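Local coordinates for phytase (Debaryomyces castellii, PDB 2GFI), which probably hydrolyses phytate as a 3-phytase of the histidine acid phosphatase family, releasing phosphate from inositol hexakisphosphate, at residues G133-R145 with Y169-G181. Sequence-based numbering, arbitrary orientation.
Sequences GTTDAMKHGIAFR and YQTSQYFARGFMG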
ATOM      1  N   GLY A 133       3.755   1.947  23.073  1.00 18.66           N
ATOM      2  CA  GLY A 133       5.185   2.189  23.177  1.00 18.38           C
ATOM      3  C   GLY A 133       5.916   0.904  23.468  1.00 18.95           C
ATOM      4  O   GLY A 133       7.039   0.708  22.994  1.00 19.75           O
ATOM      5  N   THR A 134       5.287   0.011  24.229  1.00 18.59           N
ATOM      6  CA  THR A 134       5.997  -1.174  24.653  1.00 18.92           C
ATOM      7  C   THR A 134       6.063  -2.151  23.484  1.00 18.88           C
ATOM      8  O   THR A 134       7.053  -2.845  23.317  1.00 19.53           O
ATOM      9  CB  THR A 134       5.339  -1.839  25.841  1.00 18.44           C
ATOM     10  OG1 THR A 134       3.987  -2.157  25.494  1.00 18.82           O
ATOM     11  CG2 THR A 134       5.252  -0.898  27.033  1.00 17.48           C
ATOM     12  N   THR A 135       4.984  -2.208  22.712  1.00 18.52           N
ATOM     13  CA  THR A 135       4.888  -3.010  21.495  1.00 17.94           C
ATOM     14  C   THR A 135       5.958  -2.583  20.508  1.00 18.62           C
ATOM     15  O   THR A 135       6.695  -3.416  19.966  1.00 19.52           O
ATOM     16  CB  THR A 135       3.489  -2.864  20.916  1.00 17.64           C
ATOM     17  OG1 THR A 135       2.547  -3.405  21.848  1.00 16.25           O
ATOM     18  CG2 THR A 135       3.309  -3.695  19.682  1.00 16.17           C
ATOM     19  N   ASP A 136       6.067  -1.280  20.321  1.00 19.08           N
ATOM     20  CA  ASP A 136       7.076  -0.678  19.482  1.00 18.87           C
ATOM     21  C   ASP A 136       8.475  -1.103  19.928  1.00 19.57           C
ATOM     22  O   ASP A 136       9.284  -1.484  19.089  1.00 20.38           O
ATOM     23  CB  ASP A 136       6.883   0.825  19.605  1.00 19.21           C
ATOM     24  CG  ASP A 136       7.951   1.636  18.909  1.00 19.46           C
ATOM     25  OD1 ASP A 136       8.855   1.065  18.299  1.00 22.77           O
ATOM     26  OD2 ASP A 136       7.970   2.880  18.925  1.00 20.94           O
ATOM     27  N   ALA A 137       8.769  -1.028  21.239  1.00 19.15           N
ATOM     28  CA  ALA A 137      10.069  -1.408  21.773  1.00 17.72           C
ATOM     29  C   ALA A 137      10.309  -2.892  21.634  1.00 17.52           C
ATOM     30  O   ALA A 137      11.379  -3.297  21.207  1.00 16.98           O
ATOM     31  CB  ALA A 137      10.218  -0.951  23.267  1.00 17.93           C
ATOM     32  N   MET A 138       9.318  -3.713  21.985  1.00 18.09           N
ATOM     33  CA  MET A 138       9.421  -5.161  21.813  1.00 19.02           C
ATOM     34  C   MET A 138       9.689  -5.558  20.344  1.00 18.27           C
ATOM     35  O   MET A 138      10.614  -6.310  20.067  1.00 19.09           O
ATOM     36  CB  MET A 138       8.171  -5.863  22.360  1.00 18.88           C
ATOM     37  CG  MET A 138       8.292  -7.396  22.469  1.00 19.99           C
ATOM     38  SD  MET A 138       7.066  -8.243  23.536  1.00 24.13           S
ATOM     39  CE  MET A 138       8.010  -8.369  25.021  1.00 25.87           C
ATOM     40  N   LYS A 139       8.922  -5.031  19.395  1.00 17.56           N
ATOM     41  CA  LYS A 139       9.098  -5.381  17.966  1.00 16.55           C
ATOM     42  C   LYS A 139      10.466  -4.946  17.484  1.00 16.42           C
ATOM     43  O   LYS A 139      11.075  -5.625  16.641  1.00 15.54           O
ATOM     44  CB  LYS A 139       8.042  -4.717  17.077  1.00 15.67           C
ATOM     45  CG  LYS A 139       6.651  -5.188  17.278  1.00 15.96           C
ATOM     46  CD  LYS A 139       5.735  -4.515  16.247  1.00 15.61           C
ATOM     47  CE  LYS A 139       4.305  -5.043  16.324  1.00 15.45           C
ATOM     48  NZ  LYS A 139       3.365  -4.017  15.789  1.00 17.02           N
ATOM     49  N   HIS A 140      10.913  -3.783  17.993  1.00 16.63           N
ATOM     50  CA  HIS A 140      12.219  -3.255  17.684  1.00 16.64           C
ATOM     51  C   HIS A 140      13.318  -4.225  18.177  1.00 17.22           C
ATOM     52  O   HIS A 140      14.234  -4.548  17.436  1.00 18.27           O
ATOM     53  CB  HIS A 140      12.428  -1.852  18.283  1.00 16.16           C
ATOM     54  CG  HIS A 140      13.740  -1.229  17.894  1.00 15.95           C
ATOM     55  ND1 HIS A 140      14.247  -0.102  18.504  1.00 15.80           N
ATOM     56  CD2 HIS A 140      14.666  -1.605  16.974  1.00 13.68           C
ATOM     57  CE1 HIS A 140      15.417   0.206  17.964  1.00 14.95           C
ATOM     58  NE2 HIS A 140      15.689  -0.683  17.021  1.00 13.51           N
ATOM     59  N   GLY A 141      13.216  -4.676  19.419  1.00 17.10           N
ATOM     60  CA  GLY A 141      14.149  -5.646  19.965  1.00 17.43           C
ATOM     61  C   GLY A 141      14.235  -6.873  19.072  1.00 17.82           C
ATOM     62  O   GLY A 141      15.318  -7.281  18.730  1.00 18.58           O
ATOM     63  N   ILE A 142      13.097  -7.438  18.667  1.00 17.36           N
ATOM     64  CA  ILE A 142      13.075  -8.597  17.787  1.00 17.79           C
ATOM     65  C   ILE A 142      13.842  -8.335  16.499  1.00 18.71           C
ATOM     66  O   ILE A 142      14.658  -9.130  16.087  1.00 19.95           O
ATOM     67  CB  ILE A 142      11.615  -8.982  17.433  1.00 17.81           C
ATOM     68  CG1 ILE A 142      10.809  -9.411  18.672  1.00 16.33           C
ATOM     69  CG2 ILE A 142      11.575 -10.018  16.302  1.00 14.77           C
ATOM     70  CD1 ILE A 142       9.286  -9.733  18.356  1.00 16.88           C
ATOM     71  N   ALA A 143      13.543  -7.209  15.864  1.00 19.64           N
ATOM     72  CA  ALA A 143      14.093  -6.827  14.584  1.00 19.31           C
ATOM     73  C   ALA A 143      15.577  -6.638  14.739  1.00 19.57           C
ATOM     74  O   ALA A 143      16.370  -6.941  13.843  1.00 19.01           O
ATOM     75  CB  ALA A 143      13.439  -5.507  14.098  1.00 18.99           C
ATOM     76  N   PHE A 144      15.934  -6.062  15.874  1.00 20.22           N
ATOM     77  CA  PHE A 144      17.300  -5.749  16.154  1.00 20.25           C
ATOM     78  C   PHE A 144      18.073  -7.057  16.336  1.00 20.64           C
ATOM     79  O   PHE A 144      19.163  -7.189  15.826  1.00 21.11           O
ATOM     80  CB  PHE A 144      17.379  -4.861  17.396  1.00 19.27           C
ATOM     81  CG  PHE A 144      18.725  -4.202  17.597  1.00 19.75           C
ATOM     82  CD1 PHE A 144      18.953  -2.890  17.146  1.00 18.33           C
ATOM     83  CD2 PHE A 144      19.765  -4.868  18.284  1.00 19.75           C
ATOM     84  CE1 PHE A 144      20.180  -2.252  17.372  1.00 14.59           C
ATOM     85  CE2 PHE A 144      20.973  -4.229  18.521  1.00 16.96           C
ATOM     86  CZ  PHE A 144      21.176  -2.929  18.060  1.00 17.44           C
ATOM     87  N   ARG A 145      17.518  -8.024  17.062  1.00 21.80           N
ATOM     88  CA  ARG A 145      18.158  -9.319  17.158  1.00 22.19           C
ATOM     89  C   ARG A 145      18.299  -9.931  15.784  1.00 22.43           C
ATOM     90  O   ARG A 145      19.359 -10.437  15.455  1.00 22.07           O
ATOM     91  CB  ARG A 145      17.418 -10.289  18.078  1.00 22.50           C
ATOM     92  CG  ARG A 145      17.993 -11.721  17.998  1.00 24.00           C
ATOM     93  CD  ARG A 145      19.452 -11.933  18.497  1.00 25.17           C
ATOM     94  NE  ARG A 145      19.253 -12.221  19.869  1.00 29.68           N
ATOM     95  CZ  ARG A 145      19.384 -13.359  20.493  1.00 26.39           C
ATOM     96  NH1 ARG A 145      19.928 -14.442  19.957  1.00 28.81           N
ATOM     97  NH2 ARG A 145      18.992 -13.352  21.732  1.00 26.75           N
ATOM     98  N   TYR A 169      13.012   3.098  31.096  1.00 22.74           N
ATOM     99  CA  TYR A 169      13.425   1.861  31.659  1.00 22.53           C
ATOM    100  C   TYR A 169      12.551   0.749  31.098  1.00 22.19           C
ATOM    101  O   TYR A 169      13.040  -0.343  30.767  1.00 22.76           O
ATOM    102  CB  TYR A 169      13.318   1.891  33.190  1.00 22.08           C
ATOM    103  CG  TYR A 169      13.504   0.511  33.765  1.00 21.84           C
ATOM    104  CD1 TYR A 169      14.786  -0.033  33.955  1.00 22.72           C
ATOM    105  CD2 TYR A 169      12.409  -0.272  34.071  1.00 21.48           C
ATOM    106  CE1 TYR A 169      14.957  -1.329  34.461  1.00 19.75           C
ATOM    107  CE2 TYR A 169      12.569  -1.540  34.552  1.00 22.43           C
ATOM    108  CZ  TYR A 169      13.836  -2.050  34.757  1.00 21.70           C
ATOM    109  OH  TYR A 169      13.927  -3.313  35.257  1.00 22.74           O
ATOM    110  N   GLN A 170      11.258   1.024  31.008  1.00 21.10           N
ATOM    111  CA  GLN A 170      10.323   0.020  30.526  1.00 20.34           C
ATOM    112  C   GLN A 170      10.591  -0.279  29.051  1.00 19.10           C
ATOM    113  O   GLN A 170      10.601  -1.413  28.639  1.00 19.83           O
ATOM    114  CB  GLN A 170       8.869   0.440  30.766  1.00 19.72           C
ATOM    115  CG  GLN A 170       7.913  -0.667  30.446  1.00 19.34           C
ATOM    116  CD  GLN A 170       6.540  -0.400  30.981  1.00 21.34           C
ATOM    117  OE1 GLN A 170       5.997   0.679  30.758  1.00 18.76           O
ATOM    118  NE2 GLN A 170       5.950  -1.396  31.669  1.00 17.71           N
ATOM    119  N   THR A 171      10.867   0.747  28.283  1.00 19.07           N
ATOM    120  CA  THR A 171      11.275   0.580  26.908  1.00 19.33           C
ATOM    121  C   THR A 171      12.432  -0.409  26.824  1.00 19.42           C
ATOM    122  O   THR A 171      12.373  -1.353  26.022  1.00 18.10           O
ATOM    123  CB  THR A 171      11.652   1.908  26.323  1.00 19.20           C
ATOM    124  OG1 THR A 171      10.482   2.715  26.301  1.00 20.69           O
ATOM    125  CG2 THR A 171      12.007   1.770  24.835  1.00 18.46           C
ATOM    126  N   SER A 172      13.433  -0.228  27.701  1.00 19.61           N
ATOM    127  CA  SER A 172      14.671  -0.982  27.583  1.00 19.71           C
ATOM    128  C   SER A 172      14.345  -2.437  27.789  1.00 19.23           C
ATOM    129  O   SER A 172      14.920  -3.289  27.141  1.00 19.14           O
ATOM    130  CB  SER A 172      15.747  -0.482  28.577  1.00 20.09           C
ATOM    131  OG  SER A 172      15.461  -0.886  29.902  1.00 21.48           O
ATOM    132  N   GLN A 173      13.384  -2.696  28.674  1.00 19.42           N
ATOM    133  CA  GLN A 173      12.992  -4.054  29.052  1.00 19.44           C
ATOM    134  C   GLN A 173      12.168  -4.714  27.988  1.00 19.40           C
ATOM    135  O   GLN A 173      12.311  -5.904  27.756  1.00 20.10           O
ATOM    136  CB  GLN A 173      12.193  -4.047  30.365  1.00 19.55           C
ATOM    137  CG  GLN A 173      13.032  -3.568  31.538  1.00 19.84           C
ATOM    138  CD  GLN A 173      14.316  -4.356  31.648  1.00 20.86           C
ATOM    139  OE1 GLN A 173      15.388  -3.871  31.262  1.00 24.80           O
ATOM    140  NE2 GLN A 173      14.209  -5.579  32.099  1.00 19.40           N
ATOM    141  N   TYR A 174      11.277  -3.959  27.354  1.00 18.47           N
ATOM    142  CA  TYR A 174      10.527  -4.533  26.257  1.00 18.21           C
ATOM    143  C   TYR A 174      11.442  -4.818  25.078  1.00 17.76           C
ATOM    144  O   TYR A 174      11.316  -5.844  24.458  1.00 17.76           O
ATOM    145  CB  TYR A 174       9.359  -3.640  25.851  1.00 18.25           C
ATOM    146  CG  TYR A 174       8.138  -3.977  26.644  1.00 16.76           C
ATOM    147  CD1 TYR A 174       7.904  -3.381  27.871  1.00 17.85           C
ATOM    148  CD2 TYR A 174       7.222  -4.906  26.176  1.00 18.53           C
ATOM    149  CE1 TYR A 174       6.752  -3.678  28.617  1.00 18.33           C
ATOM    150  CE2 TYR A 174       6.067  -5.200  26.885  1.00 19.54           C
ATOM    151  CZ  TYR A 174       5.849  -4.587  28.124  1.00 18.86           C
ATOM    152  OH  TYR A 174       4.724  -4.900  28.862  1.00 20.33           O
ATOM    153  N   PHE A 175      12.370  -3.906  24.798  1.00 17.49           N
ATOM    154  CA  PHE A 175      13.332  -4.109  23.779  1.00 17.82           C
ATOM    155  C   PHE A 175      14.149  -5.369  24.055  1.00 18.69           C
ATOM    156  O   PHE A 175      14.257  -6.221  23.172  1.00 19.93           O
ATOM    157  CB  PHE A 175      14.275  -2.908  23.701  1.00 18.24           C
ATOM    158  CG  PHE A 175      15.329  -3.060  22.641  1.00 18.87           C
ATOM    159  CD1 PHE A 175      15.149  -2.494  21.386  1.00 17.37           C
ATOM    160  CD2 PHE A 175      16.483  -3.820  22.885  1.00 19.39           C
ATOM    161  CE1 PHE A 175      16.108  -2.661  20.397  1.00 17.79           C
ATOM    162  CE2 PHE A 175      17.452  -3.993  21.887  1.00 17.72           C
ATOM    163  CZ  PHE A 175      17.265  -3.417  20.652  1.00 17.02           C
ATOM    164  N   ALA A 176      14.697  -5.489  25.269  1.00 18.20           N
ATOM    165  CA  ALA A 176      15.540  -6.607  25.652  1.00 18.79           C
ATOM    166  C   ALA A 176      14.759  -7.895  25.540  1.00 19.95           C
ATOM    167  O   ALA A 176      15.293  -8.918  25.078  1.00 19.93           O
ATOM    168  CB  ALA A 176      16.110  -6.419  27.053  1.00 18.83           C
ATOM    169  N   ARG A 177      13.470  -7.837  25.900  1.00 20.72           N
ATOM    170  CA  ARG A 177      12.619  -8.999  25.774  1.00 20.65           C
ATOM    171  C   ARG A 177      12.375  -9.356  24.317  1.00 21.08           C
ATOM    172  O   ARG A 177      12.350 -10.539  23.952  1.00 21.28           O
ATOM    173  CB  ARG A 177      11.305  -8.792  26.488  1.00 20.68           C
ATOM    174  CG  ARG A 177      11.437  -8.827  27.994  1.00 20.12           C
ATOM    175  CD  ARG A 177      10.152  -8.433  28.702  1.00 18.44           C
ATOM    176  NE  ARG A 177      10.351  -8.352  30.138  1.00 18.25           N
ATOM    177  CZ  ARG A 177      10.224  -9.385  30.955  1.00 19.34           C
ATOM    178  NH1 ARG A 177       9.940 -10.585  30.461  1.00 15.62           N
ATOM    179  NH2 ARG A 177      10.418  -9.223  32.263  1.00 19.34           N
ATOM    180  N   GLY A 178      12.175  -8.350  23.473  1.00 20.42           N
ATOM    181  CA  GLY A 178      12.039  -8.654  22.070  1.00 20.05           C
ATOM    182  C   GLY A 178      13.338  -9.286  21.583  1.00 20.42           C
ATOM    183  O   GLY A 178      13.327 -10.248  20.815  1.00 19.69           O
ATOM    184  N   PHE A 179      14.462  -8.729  22.045  1.00 20.71           N
ATOM    185  CA  PHE A 179      15.776  -9.101  21.556  1.00 20.87           C
ATOM    186  C   PHE A 179      16.115 -10.538  21.932  1.00 20.94           C
ATOM    187  O   PHE A 179      16.610 -11.295  21.108  1.00 20.81           O
ATOM    188  CB  PHE A 179      16.842  -8.105  22.064  1.00 21.08           C
ATOM    189  CG  PHE A 179      18.250  -8.438  21.623  1.00 20.58           C
ATOM    190  CD1 PHE A 179      18.810  -7.825  20.508  1.00 21.26           C
ATOM    191  CD2 PHE A 179      19.009  -9.390  22.312  1.00 19.33           C
ATOM    192  CE1 PHE A 179      20.111  -8.165  20.102  1.00 21.81           C
ATOM    193  CE2 PHE A 179      20.280  -9.721  21.918  1.00 18.91           C
ATOM    194  CZ  PHE A 179      20.848  -9.106  20.820  1.00 20.58           C
ATOM    195  N   MET A 180      15.795 -10.906  23.166  1.00 21.72           N
ATOM    196  CA  MET A 180      16.220 -12.153  23.776  1.00 22.16           C
ATOM    197  C   MET A 180      15.204 -13.231  23.588  1.00 22.16           C
ATOM    198  O   MET A 180      15.520 -14.401  23.772  1.00 22.23           O
ATOM    199  CB  MET A 180      16.450 -11.965  25.282  1.00 22.78           C
ATOM    200  CG  MET A 180      17.677 -11.144  25.643  1.00 24.74           C
ATOM    201  SD  MET A 180      19.205 -11.778  24.903  1.00 27.59           S
ATOM    202  CE  MET A 180      19.459 -13.261  25.900  1.00 26.34           C
ATOM    203  N   GLY A 181      13.976 -12.849  23.239  1.00 21.67           N
ATOM    204  CA  GLY A 181      12.901 -13.817  23.092  1.00 21.99           C
ATOM    205  C   GLY A 181      12.777 -14.770  24.265  1.00 22.93           C
ATOM    206  O   GLY A 181      12.771 -14.314  25.425  1.00 22.44           O
TER
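G141 and G178 bring two helices almost backbone to backbone: the axes of 133-145 and 169-180 approach to 6.3 Å and cross at -38°. Glycine suits both places because neither has a CB, and one would fall on the carbonyl oxygen of F175 or M138. Contacts of the CA-H...O kind result, among them G141 CA to F175 O at 3.3 Å and G178 CA to M138 O at 3.4 Å. A137, with its single methyl, suits the same close spacing; its CB meets CG2 and O of T171, whose side chain also touches the predicted nucleophile H70.

Aromatic packing flanks this seam. In F175, CG anti to the backbone N (chi1 180°) swings the ring toward 133-145, as a knob among A137, H140, G141 and F144: G141 CA sits over one face, while the ring's edge meets the face of H140 (centroids 5.0 Å apart, planes at 88°) and that of F144. L66 and L328 of the central sheet close over this cluster. Nearer the N-terminus of 133-145, T134 CB stands over the centre of the Y174 ring, 3.3 Å from its centroid, and M138 CE touches Y174 CD2. With an alanine at Y174, T134 and M138 would probably lose their aromatic cover and D182 N of the second subunit the hydroxyl it bonds.

Polar contact is slight: R145, long and bent at chi2 and chi3, sets NE over one face of the F179 ring, toward its rim, and NH2 gives the backbone carbonyl F179 O a weak hydrogen bond (3.2 Å).

Cohesion thus rests mainly on glycine-permitted closeness and apolar ring packing.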